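Acetyltransferase, GNAT family protein (Mycobacterium smegmatis, PDB 6C32) probably transfers the acetyl group of acetyl coenzyme A to the N-terminal alanine of a protein, as RimJ-type members of the GNAT family do. Local coordinates at residues R34-D39 and G110-S115. Numbering follows the deposited sequence.
With ACO (acetyl coenzyme *a), chain B.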
# COMPACT_ATOMS: atom_id res chain seq x y z
N ARG A 34 7.98 -11.75 11.65
CA ARG A 34 7.19 -12.96 11.82
C ARG A 34 6.25 -13.18 10.64
O ARG A 34 6.17 -14.30 10.10
CB ARG A 34 6.41 -12.90 13.13
CG ARG A 34 5.49 -14.11 13.36
CD ARG A 34 4.74 -14.01 14.70
NE ARG A 34 4.09 -12.71 14.87
CZ ARG A 34 2.96 -12.34 14.27
NH1 ARG A 34 2.34 -13.18 13.45
NH2 ARG A 34 2.44 -11.13 14.50
N ILE A 35 5.56 -12.13 10.20
CA ILE A 35 4.55 -12.30 9.16
C ILE A 35 5.20 -12.50 7.79
O ILE A 35 4.78 -13.37 7.02
CB ILE A 35 3.59 -11.10 9.16
CG1 ILE A 35 2.77 -11.10 10.45
CG2 ILE A 35 2.67 -11.15 7.94
CD1 ILE A 35 2.08 -9.78 10.76
N ARG A 36 6.22 -11.70 7.47
CA ARG A 36 6.87 -11.84 6.16
C ARG A 36 7.56 -13.20 6.04
O ARG A 36 7.52 -13.82 4.97
CB ARG A 36 7.88 -10.72 5.92
CG ARG A 36 7.35 -9.29 6.00
CD ARG A 36 6.74 -8.77 4.72
NE ARG A 36 7.64 -8.82 3.57
CZ ARG A 36 7.32 -8.35 2.37
NH1 ARG A 36 6.13 -7.77 2.19
NH2 ARG A 36 8.17 -8.44 1.36
N LEU A 37 8.19 -13.67 7.12
CA LEU A 37 8.78 -15.01 7.07
C LEU A 37 7.71 -16.07 6.84
O LEU A 37 7.84 -16.91 5.94
CB LEU A 37 9.56 -15.29 8.37
CG LEU A 37 10.92 -14.59 8.48
CD1 LEU A 37 11.49 -14.74 9.88
CD2 LEU A 37 11.89 -15.11 7.44
N ALA A 38 6.64 -16.03 7.63
CA ALA A 38 5.59 -17.04 7.52
C ALA A 38 4.86 -16.97 6.18
O ALA A 38 4.43 -18.01 5.66
CB ALA A 38 4.60 -16.90 8.67
N ASP A 39 4.73 -15.78 5.60
CA ASP A 39 3.96 -15.59 4.38
C ASP A 39 4.82 -15.61 3.11
O ASP A 39 4.38 -15.11 2.08
CB ASP A 39 3.22 -14.25 4.44
CG ASP A 39 1.78 -14.42 4.85
OD1 ASP A 39 1.39 -15.56 5.20
OD2 ASP A 39 1.05 -13.40 4.83
N GLY A 110 1.29 1.10 -3.15
CA GLY A 110 1.43 -0.35 -3.09
C GLY A 110 1.02 -0.85 -1.72
O GLY A 110 0.92 -0.07 -0.78
N TYR A 111 0.76 -2.16 -1.62
CA TYR A 111 0.24 -2.70 -0.37
C TYR A 111 0.43 -4.21 -0.32
O TYR A 111 0.64 -4.87 -1.35
CB TYR A 111 -1.26 -2.38 -0.20
CG TYR A 111 -2.01 -2.62 -1.49
CD1 TYR A 111 -2.43 -3.91 -1.86
CD2 TYR A 111 -2.25 -1.58 -2.38
CE1 TYR A 111 -3.09 -4.13 -3.08
CE2 TYR A 111 -2.91 -1.78 -3.58
CZ TYR A 111 -3.33 -3.06 -3.93
OH TYR A 111 -3.96 -3.23 -5.13
N TRP A 112 0.34 -4.74 0.89
CA TRP A 112 0.25 -6.18 1.09
C TRP A 112 -0.43 -6.42 2.43
O TRP A 112 -0.36 -5.58 3.34
CB TRP A 112 1.63 -6.85 1.03
CG TRP A 112 2.53 -6.50 2.18
CD1 TRP A 112 3.46 -5.47 2.23
CD2 TRP A 112 2.63 -7.18 3.44
NE1 TRP A 112 4.11 -5.48 3.45
CE2 TRP A 112 3.62 -6.52 4.20
CE3 TRP A 112 1.98 -8.30 4.00
CZ2 TRP A 112 3.97 -6.92 5.50
CZ3 TRP A 112 2.32 -8.70 5.29
CH2 TRP A 112 3.30 -8.01 6.02
N VAL A 113 -1.11 -7.56 2.54
CA VAL A 113 -1.83 -7.95 3.75
C VAL A 113 -1.47 -9.39 4.08
O VAL A 113 -1.40 -10.24 3.19
CB VAL A 113 -3.36 -7.79 3.56
CG1 VAL A 113 -4.12 -8.39 4.75
CG2 VAL A 113 -3.76 -6.32 3.39
N ALA A 114 -1.23 -9.66 5.36
CA ALA A 114 -0.94 -11.01 5.82
C ALA A 114 -2.00 -11.99 5.31
O ALA A 114 -3.20 -11.75 5.44
CB ALA A 114 -0.89 -11.03 7.35
N SER A 115 -1.53 -13.11 4.72
CA SER A 115 -2.44 -14.01 4.01
C SER A 115 -3.54 -14.54 4.92
O SER A 115 -4.67 -14.75 4.46
CB SER A 115 -1.65 -15.18 3.41
OG SER A 115 -1.04 -15.95 4.44
N1A ACO B . -9.53 -14.08 -8.49
C2A ACO B . -10.45 -13.11 -8.38
N3A ACO B . -10.68 -12.48 -7.22
C4A ACO B . -9.99 -12.83 -6.10
C5A ACO B . -9.04 -13.84 -6.16
C6A ACO B . -8.82 -14.47 -7.42
N6A ACO B . -7.80 -15.55 -7.53
N7A ACO B . -8.53 -13.96 -4.95
C8A ACO B . -9.12 -13.09 -4.15
N9A ACO B . -10.02 -12.41 -4.85
C1B ACO B . -10.91 -11.34 -4.35
C2B ACO B . -11.25 -11.44 -3.13
O2B ACO B . -12.41 -12.31 -2.91
C3B ACO B . -11.65 -9.87 -2.77
O3B ACO B . -12.85 -9.51 -3.51
P3B ACO B . -14.40 -9.78 -2.98
O7A ACO B . -14.71 -11.29 -2.99
O8A ACO B . -15.29 -9.00 -3.94
O9A ACO B . -14.59 -9.29 -1.56
C4B ACO B . -10.68 -9.16 -3.30
O4B ACO B . -10.02 -10.04 -4.34
C5B ACO B . -9.58 -8.80 -2.23
O5B ACO B . -10.10 -7.61 -1.66
P1A ACO B . -9.68 -7.36 -0.10
O1A ACO B . -9.93 -5.92 0.25
O2A ACO B . -10.41 -8.37 0.76
O3A ACO B . -8.08 -7.63 -0.15
P2A ACO B . -7.13 -8.48 0.88
O4A ACO B . -7.22 -7.91 2.27
O5A ACO B . -7.58 -9.95 0.76
O6A ACO B . -5.59 -8.31 0.29
CBP ACO B . -3.88 -8.60 -1.41
CCP ACO B . -5.40 -8.59 -1.12
CDP ACO B . -3.68 -8.82 -2.91
CEP ACO B . -3.29 -7.22 -1.00
CAP ACO B . -3.25 -9.71 -0.59
OAP ACO B . -3.72 -11.00 -1.06
C9P ACO B . -1.76 -9.71 -0.67
O9P ACO B . -1.10 -9.04 0.13
N8P ACO B . -1.11 -10.53 -1.69
C7P ACO B . 0.34 -10.65 -1.87
C6P ACO B . 1.03 -9.28 -2.09
C5P ACO B . 0.37 -8.52 -3.26
O5P ACO B . -0.05 -9.10 -4.28
N4P ACO B . 0.24 -7.07 -3.14
C3P ACO B . -0.37 -6.26 -4.25
C2P ACO B . 0.78 -6.12 -5.30
S1P ACO B . 0.28 -4.91 -6.55
C ACO B . 0.07 -3.33 -5.65
O ACO B . 0.49 -3.20 -4.53
CH3 ACO B . -0.64 -2.16 -6.38
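W112 of strand 106-113 points at helix 29-38 and meets I35 and R36, whereas its neighbours Y111 and V113 serve the cofactor. Y111 N donates to the acetyl oxygen O of acetyl-CoA at 3.1 Å, and that oxygen also lies over the centre of one face of the Y111 ring; Y111 O accepts from pantetheine N4P. Next, the W112 indole reaches the helix with its chi1 of 68°, which sets CG between backbone N and carbonyl carbon. Over one face comes R36, bent at chi2 and chi3: R36 NH1 lies 3.3 Å above the indole plane, toward the rim, and R36 CZ is 4.6 Å from the centroid of the W112 five-membered ring. The guanidinium is tilted 69° to the indole, a cation-pi approach rather than a parallel stack. R36 NH1 and W112 NE1, both donors, bond elsewhere: Q93 accepts from NE1, while E47 salt-bridges R36 NH2. I35 suits the indole rim, its CG2 meeting W112 CZ3 at 3.6 Å. V113 points away, and its N binds pantetheine O9P at 2.8 Å, continuing the strand-like pairing of cofactor and protein characteristic of GNAT enzymes. The small A114 CB touches I35 CG2. Each D39 oxygen is met on its syn side: D39 OD2 takes S115 N at 2.6 Å, nearly straight at 171° and close to the carboxylate plane, while S115 OG, serine's second donor, reaches D39 OD1 from further out of it. A short acidic side chain thus ties the end of helix 29-38 to the turn leaving the strand. Helix 40-43 touches W112 and R36 through L43, strand 89-97 pairs alongside 106-113, and helices 122-135 and 152-161 pack against V113 and Y111, respectively.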